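Local coordinates for oligopeptide ABC transporter, periplasmic oligopeptide-binding protein, putative (Thermotoga maritima MSB8, PDB 5IPW), which probably binds oligopeptides in the periplasm and delivers them to an ABC transporter for uptake into the cell, at residues Gly92-Val95 / Ser101-Val104; Thr444-Phe449 / Ser476-Arg481. One frame throughout, in Å; residues are numbered along the deposited sequence.

Interaction 1: residues Gly92-Val95 / Ser101-Val104; sequences GKLV and SWEV
The indole of Trp102 lies across CB of Leu94 and the carbonyl group of Val95, its six-membered ring doing most of the touching. CZ2 of Trp102 lies 3.6 Å from CB of Leu94, the closest apolar approach, and the next ring carbon, Trp102 CH2, comes within 3.7 Å of Val95 C. Both partners meet the indole at a slant. The carbonyl oxygen of Leu94 instead lies in the plane of the indole, at its rim, 4.0 Å from Trp102 CZ2. At the pyrrole end the contact thins out, with the CD2 branch of Leu94 4.2 Å from NE1 of Trp102. With CG of Trp102 set between the backbone N and the carbonyl carbon (chi1 49°), the indole is carried out toward Leu94. Both segments belong to one interrupted strand, 94-105, the shared arm of two consecutive antiparallel hairpins: Val95 pairs through its backbone with Phe86 on strand 85-87, and Ser101 with His114 on strand 110-115. The tryptophan reaches back from the second paired end to the first. An alanine in place of Trp102 would probably leave CB of Leu94 and the Val95 carbonyl without their aromatic neighbour and open a gap between the two ends of the strand. Ala85 touches both Leu94 and Trp102, while Leu179 and Pro183 also pack on Leu94.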
loop_
_atom_site.group_PDB
_atom_site.type_symbol
_atom_site.label_atom_id
_atom_site.label_comp_id
_atom_site.label_asym_id
_atom_site.label_seq_id
_atom_site.Cartn_x
_atom_site.Cartn_y
_atom_site.Cartn_z
ATOM N N GLY A 92 -5.337 0.003 8.934
ATOM C CA GLY A 92 -5.661 1.258 9.615
ATOM C C GLY A 92 -5.004 1.478 10.957
ATOM O O GLY A 92 -4.904 2.609 11.430
ATOM N N LYS A 93 -4.539 0.394 11.563
ATOM C CA LYS A 93 -4.125 0.402 12.956
ATOM C C LYS A 93 -2.786 -0.305 13.087
ATOM O O LYS A 93 -2.449 -1.171 12.271
ATOM C CB LYS A 93 -5.184 -0.300 13.814
ATOM C CG LYS A 93 -5.691 -1.603 13.212
ATOM C CD LYS A 93 -6.881 -2.178 13.959
ATOM C CE LYS A 93 -6.485 -2.824 15.280
ATOM N NZ LYS A 93 -7.450 -3.885 15.687
ATOM N N LEU A 94 -2.028 0.065 14.116
ATOM C CA LEU A 94 -0.754 -0.580 14.382
ATOM C C LEU A 94 -0.906 -1.732 15.347
ATOM O O LEU A 94 -1.741 -1.722 16.237
ATOM C CB LEU A 94 0.276 0.406 14.916
ATOM C CG LEU A 94 1.152 1.045 13.847
ATOM C CD1 LEU A 94 0.316 1.668 12.737
ATOM C CD2 LEU A 94 2.046 2.081 14.512
ATOM N N VAL A 95 -0.037 -2.710 15.167
ATOM C CA VAL A 95 -0.130 -3.983 15.835
ATOM C C VAL A 95 1.299 -4.363 16.233
ATOM O O VAL A 95 2.234 -4.093 15.482
ATOM C CB VAL A 95 -0.778 -4.983 14.859
ATOM C CG1 VAL A 95 -0.229 -6.369 15.026
ATOM C CG2 VAL A 95 -2.287 -4.985 15.032
ATOM N N SER A 101 5.411 -2.533 22.697
ATOM C CA SER A 101 4.510 -1.405 22.944
ATOM C C SER A 101 5.204 -0.109 22.617
ATOM O O SER A 101 6.436 -0.028 22.602
ATOM C CB SER A 101 4.034 -1.370 24.400
ATOM O OG SER A 101 5.130 -1.314 25.298
ATOM N N TRP A 102 4.396 0.902 22.334
ATOM C CA TRP A 102 4.911 2.207 21.978
ATOM C C TRP A 102 4.075 3.284 22.636
ATOM O O TRP A 102 3.067 3.006 23.283
ATOM C CB TRP A 102 4.971 2.382 20.456
ATOM C CG TRP A 102 3.709 2.009 19.744
ATOM C CD1 TRP A 102 2.751 2.855 19.275
ATOM C CD2 TRP A 102 3.279 0.688 19.407
ATOM N NE1 TRP A 102 1.747 2.144 18.672
ATOM C CE2 TRP A 102 2.045 0.810 18.740
ATOM C CE3 TRP A 102 3.817 -0.588 19.609
ATOM C CZ2 TRP A 102 1.338 -0.296 18.273
ATOM C CZ3 TRP A 102 3.112 -1.686 19.152
ATOM C CH2 TRP A 102 1.886 -1.534 18.490
ATOM N N GLU A 103 4.516 4.520 22.463
ATOM C CA GLU A 103 4.047 5.617 23.272
ATOM C C GLU A 103 4.172 6.880 22.444
ATOM O O GLU A 103 5.239 7.155 21.899
ATOM C CB GLU A 103 4.928 5.695 24.511
ATOM C CG GLU A 103 4.186 5.959 25.799
ATOM C CD GLU A 103 5.099 5.877 27.006
ATOM O OE1 GLU A 103 6.094 5.118 26.961
ATOM O OE2 GLU A 103 4.819 6.577 28.001
ATOM N N VAL A 104 3.076 7.621 22.325
ATOM C CA VAL A 104 3.068 8.886 21.593
ATOM C C VAL A 104 2.945 10.024 22.600
ATOM O O VAL A 104 1.937 10.115 23.307
ATOM C CB VAL A 104 1.888 8.966 20.610
ATOM C CG1 VAL A 104 2.068 10.153 19.675
ATOM C CG2 VAL A 104 1.753 7.670 19.823
#

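Interaction 2: residues Thr444-Phe449 / Ser476-Arg481; sequences TVTGQF and SLFYER
Phe478 reaches from helix 475-484 to Thr444, Val445 and Thr446, at the end of strand 440-445 and the start of the turn after it. Its CB passes 4.1 Å from CB of Thr446, and from CG onward the ring lies beneath the methyl of that threonine. Thr446 CG2 stands 3.6 Å from the ring centroid and only 8° off the normal, a CH-pi contact placed almost centrally on one face. On the side of the ring next to the strand, CD1 of Phe478 meets the CG2 methyl of Thr444 at 3.7 Å and the carbonyl group of Val445. CE1 lies 3.6 Å from Val445 C, which approaches obliquely, and 3.7 Å from Thr444 O, which sits at the ring edge. On the other side of the ring CD2 and CE2 meet the Thr446 methyl, Phe478 CD2 at 3.8 Å from Thr446 CG2. CZ, at the tip, is still under it, though farther off at 4.1 Å from Thr446 CG2. With CG anti to the backbone N (chi1 -179°), Phe478 extends the ring away from its helix toward the strand. Strand 440-445 lies between parallel strands 467-472 and 489-494, and the order of this five-stranded sheet matches the type II periplasmic-binding-protein fold. Helix 448-462 makes the beta-alpha-beta link to strand 467-472, and helix 475-484 leads on to strand 489-494. The threonine hydroxyls have other partners, Thr444 OG1 binding Glu471 OE1 and Thr446 OG1 the carbonyl of Leu473, and it is the methyl of each that faces the ring. Met490, on strand 489-494, also touches Phe478.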
loop_
_atom_site.group_PDB
_atom_site.type_symbol
_atom_site.label_atom_id
_atom_site.label_comp_id
_atom_site.label_asym_id
_atom_site.label_seq_id
_atom_site.Cartn_x
_atom_site.Cartn_y
_atom_site.Cartn_z
ATOM N N THR A 444 -11.371 13.415 -22.142
ATOM C CA THR A 444 -9.970 13.184 -22.430
ATOM C C THR A 444 -9.482 11.979 -21.652
ATOM O O THR A 444 -9.616 11.929 -20.425
ATOM C CB THR A 444 -9.123 14.392 -22.011
ATOM O OG1 THR A 444 -9.670 15.578 -22.593
ATOM C CG2 THR A 444 -7.666 14.215 -22.454
ATOM N N VAL A 445 -8.907 11.016 -22.369
ATOM C CA VAL A 445 -8.319 9.836 -21.748
ATOM C C VAL A 445 -6.932 9.584 -22.311
ATOM O O VAL A 445 -6.522 10.210 -23.287
ATOM C CB VAL A 445 -9.182 8.571 -21.978
ATOM C CG1 VAL A 445 -10.634 8.840 -21.628
ATOM C CG2 VAL A 445 -9.086 8.084 -23.419
ATOM N N THR A 446 -6.216 8.658 -21.684
ATOM C CA THR A 446 -4.992 8.107 -22.258
ATOM C C THR A 446 -4.989 6.596 -22.022
ATOM O O THR A 446 -5.122 6.134 -20.888
ATOM C CB THR A 446 -3.726 8.790 -21.701
ATOM O OG1 THR A 446 -2.560 8.184 -22.269
ATOM C CG2 THR A 446 -3.666 8.711 -20.183
ATOM N N GLY A 447 -4.890 5.835 -23.108
ATOM C CA GLY A 447 -4.903 4.375 -23.041
ATOM C C GLY A 447 -6.159 3.755 -23.626
ATOM O O GLY A 447 -7.279 4.108 -23.241
ATOM N N GLN A 448 -5.961 2.804 -24.537
ATOM C CA GLN A 448 -7.065 2.110 -25.206
ATOM C C GLN A 448 -8.110 1.547 -24.239
ATOM O O GLN A 448 -9.293 1.473 -24.569
ATOM C CB GLN A 448 -6.521 0.971 -26.079
ATOM C CG GLN A 448 -7.571 0.273 -26.935
ATOM C CD GLN A 448 -8.344 1.246 -27.801
ATOM O OE1 GLN A 448 -9.565 1.364 -27.687
ATOM N NE2 GLN A 448 -7.629 1.969 -28.659
ATOM N N PHE A 449 -7.669 1.135 -23.056
ATOM C CA PHE A 449 -8.578 0.591 -22.070
ATOM C C PHE A 449 -9.634 1.617 -21.711
ATOM O O PHE A 449 -10.820 1.317 -21.757
ATOM C CB PHE A 449 -7.828 0.139 -20.813
ATOM C CG PHE A 449 -8.719 -0.053 -19.616
ATOM C CD1 PHE A 449 -9.678 -1.059 -19.601
ATOM C CD2 PHE A 449 -8.609 0.784 -18.507
ATOM C CE1 PHE A 449 -10.506 -1.233 -18.501
ATOM C CE2 PHE A 449 -9.434 0.615 -17.402
ATOM C CZ PHE A 449 -10.384 -0.395 -17.401
ATOM N N SER A 476 2.203 11.967 -22.301
ATOM C CA SER A 476 2.781 13.262 -21.943
ATOM C C SER A 476 1.938 14.449 -22.411
ATOM O O SER A 476 1.955 15.497 -21.768
ATOM C CB SER A 476 4.217 13.398 -22.468
ATOM O OG SER A 476 4.236 13.830 -23.817
ATOM N N LEU A 477 1.221 14.296 -23.523
ATOM C CA LEU A 477 0.330 15.353 -23.996
ATOM C C LEU A 477 -0.877 15.464 -23.072
ATOM O O LEU A 477 -1.316 16.562 -22.738
ATOM C CB LEU A 477 -0.132 15.095 -25.438
ATOM C CG LEU A 477 -0.985 16.207 -26.079
ATOM C CD1 LEU A 477 -0.178 17.479 -26.290
ATOM C CD2 LEU A 477 -1.577 15.748 -27.401
ATOM N N PHE A 478 -1.405 14.307 -22.684
ATOM C CA PHE A 478 -2.458 14.191 -21.673
ATOM C C PHE A 478 -2.106 14.994 -20.423
ATOM O O PHE A 478 -2.936 15.737 -19.907
ATOM C CB PHE A 478 -2.633 12.703 -21.331
ATOM C CG PHE A 478 -3.708 12.406 -20.321
ATOM C CD1 PHE A 478 -5.025 12.216 -20.720
ATOM C CD2 PHE A 478 -3.395 12.253 -18.981
ATOM C CE1 PHE A 478 -6.015 11.918 -19.795
ATOM C CE2 PHE A 478 -4.378 11.955 -18.053
ATOM C CZ PHE A 478 -5.690 11.789 -18.459
ATOM N N TYR A 479 -0.869 14.849 -19.948
ATOM C CA TYR A 479 -0.421 15.517 -18.726
ATOM C C TYR A 479 -0.189 17.009 -18.921
ATOM O O TYR A 479 -0.416 17.796 -17.997
ATOM C CB TYR A 479 0.856 14.867 -18.175
ATOM C CG TYR A 479 0.611 13.658 -17.300
ATOM C CD1 TYR A 479 -0.120 13.765 -16.116
ATOM C CD2 TYR A 479 1.130 12.410 -17.639
ATOM C CE1 TYR A 479 -0.348 12.661 -15.311
ATOM C CE2 TYR A 479 0.913 11.301 -16.838
ATOM C CZ TYR A 479 0.171 11.431 -15.680
ATOM O OH TYR A 479 -0.039 10.328 -14.887
ATOM N N GLU A 480 0.276 17.391 -20.108
ATOM C CA GLU A 480 0.514 18.802 -20.432
ATOM C C GLU A 480 -0.797 19.574 -20.610
ATOM O O GLU A 480 -0.921 20.719 -20.175
ATOM C CB GLU A 480 1.426 18.932 -21.657
ATOM C CG GLU A 480 2.896 18.706 -21.301
ATOM C CD GLU A 480 3.829 18.574 -22.498
ATOM O OE1 GLU A 480 3.443 18.969 -23.619
ATOM O OE2 GLU A 480 4.963 18.071 -22.300
ATOM N N ARG A 481 -1.777 18.927 -21.230
ATOM C CA ARG A 481 -3.139 19.452 -21.274
ATOM C C ARG A 481 -3.712 19.643 -19.864
ATOM O O ARG A 481 -4.357 20.647 -19.588
ATOM C CB ARG A 481 -4.045 18.509 -22.065
ATOM C CG ARG A 481 -3.736 18.432 -23.547
ATOM C CD ARG A 481 -4.290 19.612 -24.320
ATOM N NE ARG A 481 -4.007 19.487 -25.750
ATOM C CZ ARG A 481 -4.733 18.786 -26.625
ATOM N NH1 ARG A 481 -5.828 18.121 -26.246
ATOM N NH2 ARG A 481 -4.365 18.755 -27.903
#

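Interactions 1 and 2 lie on opposite sides of the chain's centre, their own centres 41 Å apart and their nearest atoms about 26 Å apart, and they do not touch. Both belong to the family 5 solute-binding protein region of the chain but to different sheets. Interaction 1 is a surface contact within a single interrupted strand of an antiparallel sheet, whereas interaction 2 is buried and seats a helix on a mixed sheet. Each has an aromatic ring as its centrepiece, met partly by backbone carbonyl groups. In relatives, peptide is held in a cleft between lobes; neither contact has an established role in binding it.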